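Local coordinates for protein glucose-6-phosphate dehydrogenase (Trypanosoma cruzi, PDB 5AQ1) that catalyses the NADP-dependent oxidation of glucose 6-phosphate, the entry step of the pentose phosphate pathway, as a dehydrogenase of the Chagas disease parasite, at residues 44-49 with 88-93; 268-273 with 468-473; 380-385 with 391-396. All coordinates share one frame; numbering follows the deposited sequence.

Contact 1 of 3, residues 44-49 with 88-93; sequences LAKKKT and AGFFTR. With NDP (NADPH dihydro-nicotinamide-adenine-dinucleotide phosphate), chain G.
K47 and F90 mark the closest backbone approach here, their CA atoms 6.0 Å apart, where the first turns of helix 43-58 meet the irregular segment that follows helix 79-87. Both belong to a dinucleotide-binding Rossmann-like domain, in which helix 43-58 follows strand 33-38 of the parallel sheet and begins at the coenzyme. Here the N-terminal end of the helix serves the coenzyme, while the stems of K46 and K47 are packed by a neighbouring loop. F90 points its side chain at the helix, and both lysine stems approach the ring from the same side, K46 over the face and K47 obliquely. From K46, CG stands over one face of the ring in a CH-pi contact, 4.3 Å from the ring centroid of F90 and 25° off the normal, and the next methylene comes closer still to the rim, K46 CD lying 3.6 Å from F90 CE1. This stem reaches the ring because K46 CG sits between the backbone N and the carbonyl carbon, chi1 70°. K47 brings CG to another part of the ring, 3.7 Å from F90 CE2, while its extended chain carries the ammonium group to a salt bridge with D43. The root of the ring rests against the backbone of the helix, F90 CB meeting K46 O. Next in the loop, F91 stacks its ring on F54 of the same helix. A wider pi-type turn spans 45-49, and L44 O accepts from both K48 N and T49 N. At the coenzyme end, the L44 side chain borders the nicotinamide half of NADPH, with CD2 near the ribose ring oxygen O4D. The backbone L44 N donates an almost straight bond to the phosphate oxygen O1N of NADPH, 2.8 Å long with an angle of 174°.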
# COMPACT_ATOMS: atom_id res chain seq x y z
N LEU B 44 -27.93 -27.91 29.22
CA LEU B 44 -27.42 -26.56 29.03
C LEU B 44 -27.76 -25.66 30.21
O LEU B 44 -26.93 -24.85 30.65
CB LEU B 44 -28.00 -25.95 27.74
CG LEU B 44 -27.53 -24.53 27.38
CD1 LEU B 44 -26.05 -24.52 27.02
CD2 LEU B 44 -28.36 -23.97 26.24
N ALA B 45 -28.98 -25.79 30.72
CA ALA B 45 -29.45 -24.96 31.82
C ALA B 45 -28.52 -25.02 33.04
O ALA B 45 -28.05 -23.99 33.52
CB ALA B 45 -30.87 -25.36 32.21
N LYS B 46 -28.26 -26.23 33.52
CA LYS B 46 -27.46 -26.40 34.74
C LYS B 46 -25.96 -26.17 34.53
O LYS B 46 -25.28 -25.70 35.43
CB LYS B 46 -27.70 -27.78 35.37
CG LYS B 46 -27.13 -28.96 34.59
CD LYS B 46 -27.48 -30.28 35.25
CE LYS B 46 -27.69 -31.38 34.22
NZ LYS B 46 -27.82 -32.72 34.85
N LYS B 47 -25.46 -26.50 33.34
CA LYS B 47 -24.02 -26.41 33.06
C LYS B 47 -23.57 -25.03 32.62
O LYS B 47 -22.43 -24.64 32.89
CB LYS B 47 -23.61 -27.46 32.02
CG LYS B 47 -23.50 -28.86 32.60
CD LYS B 47 -23.19 -29.89 31.54
CE LYS B 47 -22.75 -31.20 32.18
NZ LYS B 47 -22.95 -32.35 31.27
N LYS B 48 -24.44 -24.29 31.93
CA LYS B 48 -24.08 -22.99 31.37
C LYS B 48 -24.97 -21.84 31.81
O LYS B 48 -24.49 -20.82 32.30
CB LYS B 48 -24.05 -23.08 29.84
CG LYS B 48 -22.97 -24.00 29.29
CD LYS B 48 -21.58 -23.53 29.70
CE LYS B 48 -20.48 -24.33 29.04
NZ LYS B 48 -19.15 -23.99 29.64
N THR B 49 -26.28 -22.00 31.64
CA THR B 49 -27.21 -20.89 31.86
C THR B 49 -27.22 -20.40 33.31
O THR B 49 -26.90 -19.24 33.57
CB THR B 49 -28.64 -21.28 31.44
OG1 THR B 49 -28.59 -22.03 30.22
CG2 THR B 49 -29.50 -20.03 31.22
N ALA B 88 -26.25 -25.54 42.20
CA ALA B 88 -25.08 -24.94 42.86
C ALA B 88 -23.80 -25.75 42.64
O ALA B 88 -22.70 -25.21 42.72
CB ALA B 88 -25.35 -24.75 44.34
N GLY B 89 -23.95 -27.05 42.38
CA GLY B 89 -22.82 -27.91 42.04
C GLY B 89 -22.01 -27.46 40.84
O GLY B 89 -20.82 -27.76 40.75
N PHE B 90 -22.64 -26.73 39.91
CA PHE B 90 -21.96 -26.26 38.70
C PHE B 90 -21.46 -24.81 38.78
O PHE B 90 -20.90 -24.30 37.81
CB PHE B 90 -22.88 -26.43 37.49
CG PHE B 90 -23.22 -27.86 37.20
CD1 PHE B 90 -24.34 -28.45 37.77
CD2 PHE B 90 -22.44 -28.62 36.34
CE1 PHE B 90 -24.66 -29.77 37.50
CE2 PHE B 90 -22.76 -29.94 36.06
CZ PHE B 90 -23.87 -30.51 36.65
N PHE B 91 -21.65 -24.15 39.92
CA PHE B 91 -21.15 -22.79 40.10
C PHE B 91 -19.65 -22.83 40.37
O PHE B 91 -19.15 -23.71 41.07
CB PHE B 91 -21.85 -22.07 41.26
CG PHE B 91 -23.34 -21.93 41.11
CD1 PHE B 91 -23.99 -22.21 39.90
CD2 PHE B 91 -24.10 -21.47 42.18
CE1 PHE B 91 -25.37 -22.07 39.79
CE2 PHE B 91 -25.48 -21.32 42.06
CZ PHE B 91 -26.11 -21.62 40.87
N THR B 92 -18.93 -21.85 39.82
CA THR B 92 -17.48 -21.76 39.98
C THR B 92 -17.11 -20.45 40.67
O THR B 92 -17.96 -19.59 40.87
CB THR B 92 -16.77 -21.85 38.61
OG1 THR B 92 -17.04 -20.67 37.84
CG2 THR B 92 -17.22 -23.09 37.84
N ARG B 93 -15.83 -20.34 41.02
CA ARG B 93 -15.29 -19.15 41.68
C ARG B 93 -16.02 -18.83 42.98
O ARG B 93 -16.17 -17.66 43.37
CB ARG B 93 -15.33 -17.95 40.72
CG ARG B 93 -14.73 -18.21 39.33
CD ARG B 93 -13.81 -17.09 38.87
NE ARG B 93 -14.27 -15.75 39.18
CZ ARG B 93 -13.71 -14.92 40.06
NH1 ARG B 93 -12.65 -15.27 40.80
NH2 ARG B 93 -14.23 -13.71 40.22
PA NDP G . -31.59 -31.51 26.57
O1A NDP G . -31.63 -32.76 25.72
O2A NDP G . -30.87 -31.53 27.91
O5B NDP G . -33.11 -31.02 26.75
C5B NDP G . -33.39 -29.85 27.50
C4B NDP G . -34.69 -30.01 28.28
O4B NDP G . -35.78 -30.00 27.35
C3B NDP G . -34.80 -31.31 29.08
O3B NDP G . -34.41 -31.17 30.45
C2B NDP G . -36.26 -31.67 28.96
O2B NDP G . -36.98 -31.10 30.05
C1B NDP G . -36.72 -31.02 27.67
N9A NDP G . -36.81 -32.05 26.60
C8A NDP G . -35.85 -32.94 26.23
N7A NDP G . -36.29 -33.73 25.22
C5A NDP G . -37.55 -33.35 24.92
C6A NDP G . -38.59 -33.75 23.96
N6A NDP G . -38.36 -34.76 23.09
N1A NDP G . -39.78 -33.08 23.98
C2A NDP G . -40.02 -32.08 24.85
N3A NDP G . -39.11 -31.66 25.75
C4A NDP G . -37.88 -32.24 25.83
O3 NDP G . -31.04 -30.28 25.68
PN NDP G . -29.71 -29.45 26.05
O1N NDP G . -29.88 -28.74 27.37
O2N NDP G . -28.52 -30.34 25.82
O5D NDP G . -29.73 -28.32 24.90
C5D NDP G . -30.74 -27.32 24.83
C4D NDP G . -30.60 -26.54 23.53
O4D NDP G . -29.31 -25.91 23.48
C3D NDP G . -30.69 -27.46 22.32
O3D NDP G . -31.44 -26.83 21.28
C2D NDP G . -29.25 -27.67 21.90
O2D NDP G . -29.14 -27.94 20.49
C1D NDP G . -28.58 -26.36 22.33
N1N NDP G . -27.15 -26.55 22.60
C2N NDP G . -26.73 -27.08 23.76
C3N NDP G . -25.38 -27.28 24.04
C7N NDP G . -24.95 -27.87 25.35
O7N NDP G . -23.90 -27.48 25.85
N7N NDP G . -25.69 -28.80 25.95
C4N NDP G . -24.32 -26.89 23.03
C5N NDP G . -24.90 -26.34 21.82
C6N NDP G . -26.27 -26.18 21.65
P2B NDP G . -38.40 -31.65 30.56
O1X NDP G . -38.49 -33.08 30.09
O2X NDP G . -38.27 -31.50 32.06
O3X NDP G . -39.42 -30.74 29.91

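Contact 2 of 3, residues 268-273 with 468-473; sequences DVIQNH and RIYTPL. With BG6 (6-O-phosphono-beta-D-glucopyranose), chain F.
Q271 and Y470 lie opposite each other, 6.9 Å between their CA atoms, where helix 264-282 packs on helix 460-479; both helices are kinked within the contact, and the first also carries a wider pi-type turn. Y470 supplies the whole second surface. Its ring meets I270 CG2 obliquely, Y470 CE1 being 3.6 Å from that methyl, and passes close to the backbone of the next residue, with Q271 CA 3.7 Å from Y470 CE2. Because CG2 of I270 lies anti to the backbone N while CG1 takes the other branch (chi1 -65°), it is the CG2 methyl, not the CG1 branch, that meets the ring. Y470 OH is hydrogen-bonded to T275, one turn further along the first helix. Q271 bends at chi2 and turns its amide away, where Q271 OE1 accepts from N272 ND2 at 3.3 Å. Away from Y470, the first and last residues of 268-273 hold glucose 6-phosphate: D268 OD1 accepts from the sugar hydroxyl O2, 2.6 Å away, and H273 NE2 lies 2.8 Å from the anomeric O1, which meets the imidazole edge in plane. H273 ND1 is bonded to D210, a histidine-aspartate pair typical of the substrate site in glucose-6-phosphate dehydrogenases.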
# COMPACT_ATOMS: atom_id res chain seq x y z
N ASP B 268 -22.12 -28.75 13.05
CA ASP B 268 -21.95 -28.60 14.50
C ASP B 268 -21.11 -27.39 14.89
O ASP B 268 -21.48 -26.66 15.81
CB ASP B 268 -21.34 -29.88 15.09
CG ASP B 268 -21.40 -29.91 16.61
OD1 ASP B 268 -22.45 -29.54 17.19
OD2 ASP B 268 -20.40 -30.32 17.24
N VAL B 269 -19.98 -27.17 14.21
CA VAL B 269 -19.07 -26.07 14.57
C VAL B 269 -18.59 -25.18 13.42
O VAL B 269 -18.31 -24.00 13.64
CB VAL B 269 -17.82 -26.59 15.33
CG1 VAL B 269 -18.24 -27.41 16.54
CG2 VAL B 269 -16.93 -27.42 14.43
N ILE B 270 -18.49 -25.71 12.20
CA ILE B 270 -17.95 -24.92 11.08
C ILE B 270 -18.97 -23.90 10.57
O ILE B 270 -18.65 -22.72 10.43
CB ILE B 270 -17.47 -25.82 9.92
CG1 ILE B 270 -16.28 -26.67 10.39
CG2 ILE B 270 -17.09 -24.98 8.71
CD1 ILE B 270 -15.72 -27.61 9.35
N GLN B 271 -20.19 -24.35 10.32
CA GLN B 271 -21.26 -23.50 9.80
C GLN B 271 -21.60 -22.32 10.70
O GLN B 271 -22.08 -21.28 10.23
CB GLN B 271 -22.52 -24.33 9.54
CG GLN B 271 -23.70 -23.55 8.98
CD GLN B 271 -24.56 -22.88 10.04
OE1 GLN B 271 -24.45 -23.16 11.23
NE2 GLN B 271 -25.42 -21.97 9.60
N ASN B 272 -21.34 -22.46 12.00
CA ASN B 272 -21.68 -21.43 12.97
C ASN B 272 -20.43 -20.82 13.62
O ASN B 272 -20.07 -19.68 13.30
CB ASN B 272 -22.68 -21.95 14.02
CG ASN B 272 -22.39 -23.38 14.45
OD1 ASN B 272 -21.42 -23.65 15.15
ND2 ASN B 272 -23.24 -24.32 14.02
N HIS B 273 -19.77 -21.55 14.50
CA HIS B 273 -18.69 -20.98 15.31
C HIS B 273 -17.55 -20.41 14.46
O HIS B 273 -17.15 -19.26 14.63
CB HIS B 273 -18.11 -22.02 16.27
CG HIS B 273 -19.11 -22.57 17.25
ND1 HIS B 273 -19.97 -21.76 17.96
CD2 HIS B 273 -19.36 -23.84 17.65
CE1 HIS B 273 -20.72 -22.51 18.75
NE2 HIS B 273 -20.37 -23.78 18.58
N ARG B 468 -25.71 -20.92 3.02
CA ARG B 468 -25.46 -20.96 1.58
C ARG B 468 -24.02 -21.35 1.24
O ARG B 468 -23.76 -21.93 0.19
CB ARG B 468 -25.83 -19.61 0.94
CG ARG B 468 -27.33 -19.44 0.80
CD ARG B 468 -27.73 -18.03 0.40
NE ARG B 468 -29.19 -17.89 0.42
CZ ARG B 468 -29.99 -18.11 -0.62
NH1 ARG B 468 -29.51 -18.46 -1.81
NH2 ARG B 468 -31.30 -17.97 -0.46
N ILE B 469 -23.10 -21.06 2.15
CA ILE B 469 -21.70 -21.43 1.96
C ILE B 469 -21.51 -22.95 1.95
O ILE B 469 -20.75 -23.47 1.12
CB ILE B 469 -20.81 -20.79 3.05
CG1 ILE B 469 -20.77 -19.27 2.85
CG2 ILE B 469 -19.40 -21.37 3.02
CD1 ILE B 469 -20.26 -18.50 4.05
N TYR B 470 -22.21 -23.65 2.85
CA TYR B 470 -21.95 -25.07 3.10
C TYR B 470 -23.01 -26.04 2.59
O TYR B 470 -22.73 -27.24 2.50
CB TYR B 470 -21.73 -25.30 4.60
CG TYR B 470 -20.68 -24.39 5.18
CD1 TYR B 470 -19.33 -24.65 4.99
CD2 TYR B 470 -21.03 -23.27 5.92
CE1 TYR B 470 -18.36 -23.81 5.52
CE2 TYR B 470 -20.07 -22.42 6.44
CZ TYR B 470 -18.74 -22.69 6.24
OH TYR B 470 -17.77 -21.86 6.75
N THR B 471 -24.20 -25.55 2.26
CA THR B 471 -25.32 -26.43 1.91
C THR B 471 -25.03 -27.34 0.70
O THR B 471 -25.28 -28.54 0.79
CB THR B 471 -26.63 -25.64 1.71
OG1 THR B 471 -27.08 -25.16 2.98
CG2 THR B 471 -27.72 -26.51 1.10
N PRO B 472 -24.52 -26.78 -0.41
CA PRO B 472 -24.16 -27.64 -1.54
C PRO B 472 -23.23 -28.80 -1.16
O PRO B 472 -23.44 -29.92 -1.61
CB PRO B 472 -23.45 -26.69 -2.51
CG PRO B 472 -24.06 -25.36 -2.23
CD PRO B 472 -24.41 -25.35 -0.77
N LEU B 473 -22.22 -28.51 -0.33
CA LEU B 473 -21.31 -29.54 0.16
C LEU B 473 -22.03 -30.56 1.04
O LEU B 473 -21.86 -31.77 0.86
CB LEU B 473 -20.15 -28.92 0.94
CG LEU B 473 -19.19 -29.89 1.66
CD1 LEU B 473 -18.62 -30.93 0.70
CD2 LEU B 473 -18.06 -29.12 2.33
C1 BG6 F . -21.12 -26.71 20.80
C2 BG6 F . -21.07 -27.91 19.86
O1 BG6 F . -21.82 -25.62 20.19
O5 BG6 F . -19.78 -26.29 21.12
C3 BG6 F . -20.26 -29.03 20.50
O2 BG6 F . -22.39 -28.36 19.55
C4 BG6 F . -18.88 -28.50 20.84
O3 BG6 F . -20.15 -30.16 19.63
C5 BG6 F . -19.01 -27.30 21.77
O4 BG6 F . -18.11 -29.54 21.44
C6 BG6 F . -17.64 -26.75 22.17
O6 BG6 F . -17.78 -25.53 22.88
P BG6 F . -16.54 -24.93 23.70
O1P BG6 F . -15.42 -24.84 22.69
O2P BG6 F . -17.01 -23.58 24.18
O3P BG6 F . -16.32 -25.94 24.80

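Contact 3 of 3, residues 380-385 with 391-396; sequences FKDEIR and TQRNEL
The chain crosses from strand 373-380 to strand 395-401 through a long beta hairpin connection, and this contact forms its base, where the two arms run nearly antiparallel, their end-to-end directions 157° apart. F380 N donates to N394 O over 2.9 Å. Beyond this bond the arms stay close (CA of D382 to CA of R393 4.9 Å), but two waters link their backbones: one donates to K381 O and accepts from N394 N, and a second, further out, accepts from E383 N and donates to Q392 O. The F380 ring turns its edge to the N394 backbone and lies beside L396, the two side chains pointing the same way, with F380 CE2 4.2 Å from L396 CB. These strands are neighbours in the large mixed sheet of the C-terminal domain, and strand 240-248 on the other side of 373-380 adds I240 to the surroundings of F380. R393 reaches over to the other arm. Its CG to NE chain is extended (chi2 177°), which lays the methylenes against the F380 carbonyl, R393 CG being 3.2 Å from F380 O, and delivers NE to the carboxylate of D382. That salt bridge, R393 NE to D382 OD2 at 3.1 Å, lies near the guanidinium plane but meets the carboxylate from above its own plane; the two flat groups stand 50° apart. R393 NH1 is bonded in turn to Q379 and to the carbonyl of G505, near the C terminus. E383 leads its carboxylate away from the other arm to K285 and R229 of the second subunit. I384 N and R385 N bond to D354 of the third subunit, placing the hairpin at the subunit interfaces of the tetramer. Between the arms, T391 CG2 touches E383 O at 3.6 Å.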
# COMPACT_ATOMS: atom_id res chain seq x y z
N PHE B 380 1.46 -14.38 7.18
CA PHE B 380 1.87 -13.38 6.20
C PHE B 380 2.83 -13.95 5.16
O PHE B 380 3.34 -15.06 5.30
CB PHE B 380 2.51 -12.17 6.91
CG PHE B 380 1.59 -11.49 7.88
CD1 PHE B 380 0.62 -10.60 7.45
CD2 PHE B 380 1.68 -11.76 9.24
CE1 PHE B 380 -0.24 -9.98 8.34
CE2 PHE B 380 0.83 -11.14 10.15
CZ PHE B 380 -0.13 -10.25 9.70
N LYS B 381 3.03 -13.18 4.10
CA LYS B 381 3.92 -13.58 3.01
C LYS B 381 5.37 -13.55 3.45
O LYS B 381 5.74 -12.88 4.41
CB LYS B 381 3.75 -12.64 1.82
CG LYS B 381 2.44 -12.82 1.07
CD LYS B 381 2.21 -11.66 0.12
CE LYS B 381 1.38 -12.07 -1.08
NZ LYS B 381 0.90 -10.88 -1.83
N ASP B 382 6.20 -14.29 2.72
CA ASP B 382 7.63 -14.28 2.94
C ASP B 382 8.23 -12.94 2.55
O ASP B 382 7.86 -12.37 1.52
CB ASP B 382 8.30 -15.37 2.11
CG ASP B 382 8.00 -16.75 2.62
OD1 ASP B 382 8.65 -17.17 3.60
OD2 ASP B 382 7.12 -17.40 2.02
N GLU B 383 9.14 -12.45 3.37
CA GLU B 383 10.05 -11.40 2.95
C GLU B 383 11.22 -12.14 2.29
O GLU B 383 12.05 -12.76 2.97
CB GLU B 383 10.49 -10.55 4.14
CG GLU B 383 11.08 -9.20 3.74
CD GLU B 383 10.08 -8.25 3.10
OE1 GLU B 383 8.85 -8.42 3.29
OE2 GLU B 383 10.53 -7.32 2.40
N ILE B 384 11.26 -12.10 0.96
CA ILE B 384 12.18 -12.92 0.17
C ILE B 384 13.63 -12.48 0.33
O ILE B 384 14.52 -13.32 0.46
CB ILE B 384 11.78 -12.95 -1.32
CG1 ILE B 384 10.39 -13.59 -1.49
CG2 ILE B 384 12.81 -13.73 -2.15
CD1 ILE B 384 9.72 -13.28 -2.82
N ARG B 385 13.86 -11.17 0.31
CA ARG B 385 15.21 -10.63 0.42
C ARG B 385 15.34 -9.67 1.60
O ARG B 385 14.37 -8.99 1.94
CB ARG B 385 15.59 -9.93 -0.88
CG ARG B 385 15.50 -10.85 -2.08
CD ARG B 385 16.10 -10.27 -3.34
NE ARG B 385 16.12 -11.33 -4.36
CZ ARG B 385 17.04 -12.29 -4.45
NH1 ARG B 385 18.08 -12.32 -3.62
NH2 ARG B 385 16.92 -13.20 -5.41
N THR B 391 14.93 -16.76 6.95
CA THR B 391 13.75 -16.27 7.64
C THR B 391 12.57 -17.15 7.23
O THR B 391 12.71 -18.02 6.36
CB THR B 391 13.47 -14.77 7.35
OG1 THR B 391 12.45 -14.29 8.23
CG2 THR B 391 13.05 -14.54 5.90
N GLN B 392 11.43 -16.93 7.86
CA GLN B 392 10.21 -17.65 7.52
C GLN B 392 9.03 -16.73 7.71
O GLN B 392 9.18 -15.62 8.21
CB GLN B 392 10.05 -18.95 8.33
CG GLN B 392 10.85 -19.00 9.63
CD GLN B 392 11.21 -20.40 10.09
OE1 GLN B 392 11.13 -20.67 11.27
NE2 GLN B 392 11.62 -21.28 9.17
N ARG B 393 7.86 -17.19 7.28
CA ARG B 393 6.68 -16.35 7.28
C ARG B 393 6.33 -15.87 8.68
O ARG B 393 6.29 -16.67 9.61
CB ARG B 393 5.50 -17.11 6.69
CG ARG B 393 5.59 -17.33 5.20
CD ARG B 393 4.42 -18.14 4.72
NE ARG B 393 4.38 -18.27 3.26
CZ ARG B 393 3.43 -18.91 2.59
NH1 ARG B 393 2.42 -19.49 3.23
NH2 ARG B 393 3.49 -18.96 1.26
N ASN B 394 6.08 -14.57 8.81
CA ASN B 394 5.48 -14.04 10.02
C ASN B 394 4.08 -14.61 10.19
O ASN B 394 3.44 -15.01 9.21
CB ASN B 394 5.38 -12.51 9.99
CG ASN B 394 6.74 -11.82 9.92
OD1 ASN B 394 6.80 -10.65 9.56
ND2 ASN B 394 7.82 -12.53 10.26
N GLU B 395 3.60 -14.65 11.42
CA GLU B 395 2.29 -15.20 11.70
C GLU B 395 1.70 -14.54 12.94
O GLU B 395 2.35 -14.50 13.99
CB GLU B 395 2.40 -16.71 11.91
CG GLU B 395 1.15 -17.49 11.56
CD GLU B 395 1.27 -18.95 11.94
OE1 GLU B 395 1.62 -19.24 13.10
OE2 GLU B 395 1.00 -19.81 11.09
N LEU B 396 0.50 -13.99 12.81
CA LEU B 396 -0.25 -13.53 13.97
C LEU B 396 -1.11 -14.70 14.44
O LEU B 396 -1.87 -15.27 13.66
CB LEU B 396 -1.13 -12.33 13.63
CG LEU B 396 -1.95 -11.74 14.78
CD1 LEU B 396 -1.05 -11.21 15.89
CD2 LEU B 396 -2.87 -10.65 14.25
O HOH W 1 7.21 -12.80 6.84
O HOH W 2 9.79 -13.69 6.03

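How the contacts relate
Read from the N terminus, contact 1 comes first: it closes a loop of 38 residues within the coenzyme domain, joining helix 43-58 to the segment after helix 79-87, and is complete before the others begin. Contact 2 then opens on helix 264-282 and closes only at helix 460-479, spanning 194 residues of the C-terminal domain. Contact 3, a short closure of five residues, falls wholly within that span, where neighbouring strands 373-380 and 395-401 of the mixed sheet are connected. No two touch: the nearest atoms of contacts 1 and 2 are about 10 Å apart, with coenzyme and substrate bound at them, whereas contact 3 lies out at the subunit interfaces.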